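Local coordinates for protein transcriptional regulator, MarR family (Silicibacter pomeroyi DSS-3, PDB 3BJ6) that probably binds DNA as a dimeric transcription factor of the MarR family, through a winged helix-turn-helix domain, at residues Q76-Q79 / L83-R86; G41-L46 / A113-K118. One frame throughout, in Å; residues are numbered along the deposited sequence.

Helix 40-51 is common to both contacts: it forms one side of interaction 2 and packs against interaction 1. Interaction 1 is short-range and mostly buried: helix 68-80 runs out, the chain turns, and strand 84-87 packs against its end, held by one backbone hydrogen bond and aliphatic packing. Interaction 2 spans 67 residues and is polar, a single arginine-glutamate salt bridge that ties helix 40-51 to helix 102-123, partly buried and close to the second subunit. With centres about 17 Å apart, the two meet on helix 40-51, where Val-78 packs on Gln-42 and Ile-45, Ile-84 on Leu-46, and Glu-77 OE1 probably accepts a hydrogen bond from Gln-42 NE2.

Interaction 1. Residues Q76-Q79 / L83-R86; sequences QEVQ and LIER
Val-78 and Leu-83 are joined through the backbone: Leu-83 N donates to Val-78 O at 2.8 Å, and the bond is nearly straight (162° at the hydrogen). Leu-83 CB comes up against the same carbonyl, 3.5 Å from Val-78 O. Next to it, aliphatic groups do the work. Val-78 CG2 lies 3.6 Å from Ile-84 CD1 and also touches CG1 and CG2 of that isoleucine. The first torsion of Ile-84 (chi1 72°) sets CG1 between its backbone N and carbonyl carbon, and from there CG1 also reaches Gln-79 CA at 3.8 Å. This is the junction of the winged helix-turn-helix fold where helix 68-80, by its place in the MarR family probably the recognition helix, hands over to the first strand of the wing. At the more exposed end, the extended Gln-79 lays OE1 3.9 Å from Arg-86 CB, and the guanidinium is directed away from the amide. Further out, Leu-46 and Leu-49 of helix 40-51 pack on Ile-84, and Ile-107 of helix 102-123 packs on Leu-83. Strand 97-100 pairs antiparallel with strand 84-87, Glu-85 bonding to Trp-99, and Leu-83 and Thr-101 continue the pairing just beyond the strand ends.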
loop_
_atom_site.group_PDB
_atom_site.type_symbol
_atom_site.label_atom_id
_atom_site.label_comp_id
_atom_site.label_asym_id
_atom_site.label_seq_id
_atom_site.Cartn_x
_atom_site.Cartn_y
_atom_site.Cartn_z
ATOM N N GLN A 76 -15.312 -5.484 19.545
ATOM C CA GLN A 76 -15.264 -5.958 20.934
ATOM C C GLN A 76 -14.221 -5.207 21.774
ATOM O O GLN A 76 -14.476 -4.842 22.892
ATOM C CB GLN A 76 -15.027 -7.469 20.968
ATOM C CG GLN A 76 -16.273 -8.226 20.385
ATOM C CD GLN A 76 -16.036 -9.716 20.289
ATOM O OE1 GLN A 76 -16.239 -10.448 21.257
ATOM N NE2 GLN A 76 -15.602 -10.178 19.124
ATOM N N GLU A 77 -13.057 -4.967 21.201
ATOM C CA GLU A 77 -12.010 -4.237 21.896
ATOM C C GLU A 77 -12.464 -2.829 22.263
ATOM O O GLU A 77 -12.284 -2.386 23.406
ATOM C CB GLU A 77 -10.757 -4.193 21.028
ATOM C CG GLU A 77 -10.076 -5.539 20.798
ATOM C CD GLU A 77 -8.931 -5.463 19.772
ATOM O OE1 GLU A 77 -8.675 -4.380 19.194
ATOM O OE2 GLU A 77 -8.278 -6.514 19.517
ATOM N N VAL A 78 -13.048 -2.112 21.307
ATOM C CA VAL A 78 -13.451 -0.717 21.595
ATOM C C VAL A 78 -14.679 -0.650 22.511
ATOM O O VAL A 78 -14.818 0.281 23.294
ATOM C CB VAL A 78 -13.596 0.181 20.329
ATOM C CG1 VAL A 78 -12.217 0.296 19.617
ATOM C CG2 VAL A 78 -14.645 -0.356 19.352
ATOM N N GLN A 79 -15.538 -1.657 22.449
ATOM C CA GLN A 79 -16.693 -1.668 23.321
ATOM C C GLN A 79 -16.277 -1.965 24.756
ATOM O O GLN A 79 -16.736 -1.319 25.686
ATOM C CB GLN A 79 -17.709 -2.689 22.836
ATOM C CG GLN A 79 -19.030 -2.598 23.567
ATOM C CD GLN A 79 -20.044 -3.592 23.007
ATOM O OE1 GLN A 79 -21.235 -3.368 23.098
ATOM N NE2 GLN A 79 -19.553 -4.713 22.441
ATOM N N LEU A 83 -15.611 2.777 24.417
ATOM C CA LEU A 83 -15.485 3.794 23.361
ATOM C C LEU A 83 -16.628 3.781 22.349
ATOM O O LEU A 83 -16.821 4.758 21.609
ATOM C CB LEU A 83 -14.129 3.665 22.632
ATOM C CG LEU A 83 -12.896 3.601 23.547
ATOM C CD1 LEU A 83 -11.596 3.459 22.723
ATOM C CD2 LEU A 83 -12.827 4.879 24.429
ATOM N N ILE A 84 -17.354 2.666 22.286
ATOM C CA ILE A 84 -18.575 2.584 21.495
ATOM C C ILE A 84 -19.631 1.896 22.364
ATOM O O ILE A 84 -19.310 1.253 23.356
ATOM C CB ILE A 84 -18.374 1.807 20.157
ATOM C CG1 ILE A 84 -18.212 0.285 20.391
ATOM C CG2 ILE A 84 -17.201 2.422 19.336
ATOM C CD1 ILE A 84 -18.274 -0.572 19.052
ATOM N N GLU A 85 -20.889 2.030 21.964
ATOM C CA GLU A 85 -21.989 1.338 22.607
ATOM C C GLU A 85 -22.893 0.767 21.518
ATOM O O GLU A 85 -22.882 1.232 20.360
ATOM C CB GLU A 85 -22.762 2.301 23.512
ATOM C CG GLU A 85 -23.505 3.356 22.703
ATOM C CD GLU A 85 -24.178 4.403 23.574
ATOM O OE1 GLU A 85 -25.343 4.739 23.295
ATOM O OE2 GLU A 85 -23.554 4.874 24.541
ATOM N N ARG A 86 -23.631 -0.273 21.878
ATOM C CA ARG A 86 -24.564 -0.919 20.959
ATOM C C ARG A 86 -25.967 -0.480 21.382
ATOM O O ARG A 86 -26.290 -0.503 22.573
ATOM C CB ARG A 86 -24.414 -2.454 20.969
ATOM C CG ARG A 86 -25.431 -3.216 20.061
ATOM C CD ARG A 86 -25.412 -4.760 20.264
ATOM N NE ARG A 86 -25.613 -5.139 21.685
ATOM C CZ ARG A 86 -26.789 -5.174 22.306
ATOM N NH1 ARG A 86 -27.915 -4.872 21.666
ATOM N NH2 ARG A 86 -26.837 -5.512 23.577
#

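Interaction 2. Residues G41-L46 / A113-K118; sequences GQRAIL and ADEMAK
Arg-43 and Glu-115 reach across from opposite directions and meet in a side-on, two-pronged salt bridge. Arg-43 NE donates to Glu-115 OE2 at 2.8 Å, and Arg-43 NH2 to Glu-115 OE1, also at 2.8 Å. Each oxygen offers its syn lone pair. The NH2 bond is the straighter, 171° at the hydrogen, and OE1 lies in the guanidinium plane while OE2 is tilted out of it. With the two flat groups only 25° from coplanar, the paired bonds limit rotation of both. Span comes from the torsions: Arg-43 has CG anti to its backbone N (chi1 175°) and runs extended to NE, spanning much of the 11.8 Å between Arg-43 CA and Glu-115 CA, the closest CA pair of the two segments.

Other charges and polar groups extend the pairing. Arg-112 forms a second salt bridge to Glu-115 OE1, Glu-47 takes Arg-43 NH1, and Tyr-12 OH of the second subunit is hydrogen-bonded to Arg-43 NH2. A leucine in place of Arg-43 would probably leave Glu-115 without this two-pronged mate, and Glu-47 and the neighbouring subunit's tyrosine without their bonds to it.

Apolar side chains also pack on the arginine: Ile-108 and Ile-111 of helix 102-123 and Val-29 of helix 18-35 touch it, so the bridge sits where helices 18-35, 40-51 and 102-123 converge beside the second subunit.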
loop_
_atom_site.group_PDB
_atom_site.type_symbol
_atom_site.label_atom_id
_atom_site.label_comp_id
_atom_site.label_asym_id
_atom_site.label_seq_id
_atom_site.Cartn_x
_atom_site.Cartn_y
_atom_site.Cartn_z
ATOM N N GLY A 41 -6.020 -0.382 14.232
ATOM C CA GLY A 41 -7.267 -1.076 13.887
ATOM C C GLY A 41 -8.441 -0.438 14.636
ATOM O O GLY A 41 -9.482 -0.201 14.051
ATOM N N GLN A 42 -8.273 -0.182 15.939
ATOM C CA GLN A 42 -9.317 0.488 16.719
ATOM C C GLN A 42 -9.667 1.891 16.187
ATOM O O GLN A 42 -10.840 2.233 16.086
ATOM C CB GLN A 42 -8.937 0.541 18.205
ATOM C CG GLN A 42 -8.846 -0.872 18.836
ATOM C CD GLN A 42 -8.052 -0.881 20.165
ATOM O OE1 GLN A 42 -7.583 0.157 20.635
ATOM N NE2 GLN A 42 -7.888 -2.077 20.753
ATOM N N ARG A 43 -8.642 2.688 15.848
ATOM C CA ARG A 43 -8.817 3.969 15.176
ATOM C C ARG A 43 -9.688 3.829 13.919
ATOM O O ARG A 43 -10.539 4.651 13.704
ATOM C CB ARG A 43 -7.448 4.542 14.789
ATOM C CG ARG A 43 -7.490 5.828 13.963
ATOM C CD ARG A 43 -6.233 5.982 13.091
ATOM N NE ARG A 43 -6.401 7.158 12.216
ATOM C CZ ARG A 43 -7.170 7.202 11.131
ATOM N NH1 ARG A 43 -7.838 6.124 10.717
ATOM N NH2 ARG A 43 -7.265 8.338 10.452
ATOM N N ALA A 44 -9.435 2.823 13.077
ATOM C CA ALA A 44 -10.188 2.652 11.820
ATOM C C ALA A 44 -11.690 2.500 12.143
ATOM O O ALA A 44 -12.537 3.114 11.493
ATOM C CB ALA A 44 -9.683 1.391 11.048
ATOM N N ILE A 45 -12.009 1.703 13.158
ATOM C CA ILE A 45 -13.421 1.504 13.568
ATOM C C ILE A 45 -14.018 2.791 14.166
ATOM O O ILE A 45 -15.158 3.147 13.849
ATOM C CB ILE A 45 -13.599 0.274 14.515
ATOM C CG1 ILE A 45 -13.783 -1.020 13.678
ATOM C CG2 ILE A 45 -14.823 0.402 15.439
ATOM C CD1 ILE A 45 -12.585 -1.352 12.872
ATOM N N LEU A 46 -13.267 3.490 15.033
ATOM C CA LEU A 46 -13.765 4.769 15.572
ATOM C C LEU A 46 -14.018 5.770 14.457
ATOM O O LEU A 46 -15.010 6.514 14.464
ATOM C CB LEU A 46 -12.780 5.353 16.618
ATOM C CG LEU A 46 -12.462 4.431 17.819
ATOM C CD1 LEU A 46 -11.387 5.090 18.730
ATOM C CD2 LEU A 46 -13.742 4.132 18.629
ATOM N N ALA A 113 -7.133 15.443 14.768
ATOM C CA ALA A 113 -6.542 16.781 14.858
ATOM C C ALA A 113 -5.034 16.668 14.757
ATOM O O ALA A 113 -4.396 17.457 14.066
ATOM C CB ALA A 113 -6.938 17.472 16.167
ATOM N N ASP A 114 -4.463 15.676 15.432
ATOM C CA ASP A 114 -3.016 15.468 15.405
ATOM C C ASP A 114 -2.523 15.062 13.997
ATOM O O ASP A 114 -1.533 15.583 13.505
ATOM C CB ASP A 114 -2.652 14.393 16.445
ATOM C CG ASP A 114 -1.181 14.028 16.412
ATOM O OD1 ASP A 114 -0.348 14.952 16.426
ATOM O OD2 ASP A 114 -0.857 12.820 16.392
ATOM N N GLU A 115 -3.212 14.121 13.371
ATOM C CA GLU A 115 -2.885 13.670 12.007
ATOM C C GLU A 115 -2.936 14.800 10.994
ATOM O O GLU A 115 -2.084 14.886 10.140
ATOM C CB GLU A 115 -3.849 12.561 11.566
ATOM C CG GLU A 115 -3.620 11.298 12.381
ATOM C CD GLU A 115 -4.612 10.191 12.086
ATOM O OE1 GLU A 115 -5.663 10.437 11.450
ATOM O OE2 GLU A 115 -4.329 9.069 12.530
HETATM N N MSE A 116 -3.957 15.643 11.078
HETATM C CA MSE A 116 -4.085 16.749 10.137
HETATM C C MSE A 116 -3.051 17.838 10.363
HETATM O O MSE A 116 -2.566 18.452 9.398
HETATM C CB MSE A 116 -5.507 17.306 10.185
HETATM C CG MSE A 116 -6.569 16.240 9.718
HETATM SE SE MSE A 116 -6.374 15.520 7.872
HETATM C CE MSE A 116 -5.129 14.072 8.379
ATOM N N ALA A 117 -2.682 18.065 11.628
ATOM C CA ALA A 117 -1.622 19.026 11.920
ATOM C C ALA A 117 -0.298 18.515 11.346
ATOM O O ALA A 117 0.496 19.302 10.801
ATOM C CB ALA A 117 -1.502 19.262 13.427
ATOM N N LYS A 118 -0.049 17.202 11.465
ATOM C CA LYS A 118 1.154 16.608 10.847
ATOM C C LYS A 118 1.084 16.653 9.307
ATOM O O LYS A 118 2.076 16.956 8.641
ATOM C CB LYS A 118 1.431 15.180 11.368
ATOM C CG LYS A 118 1.857 15.180 12.850
ATOM C CD LYS A 118 1.768 13.779 13.437
ATOM C CE LYS A 118 2.621 13.689 14.730
ATOM N NZ LYS A 118 2.375 14.841 15.674
#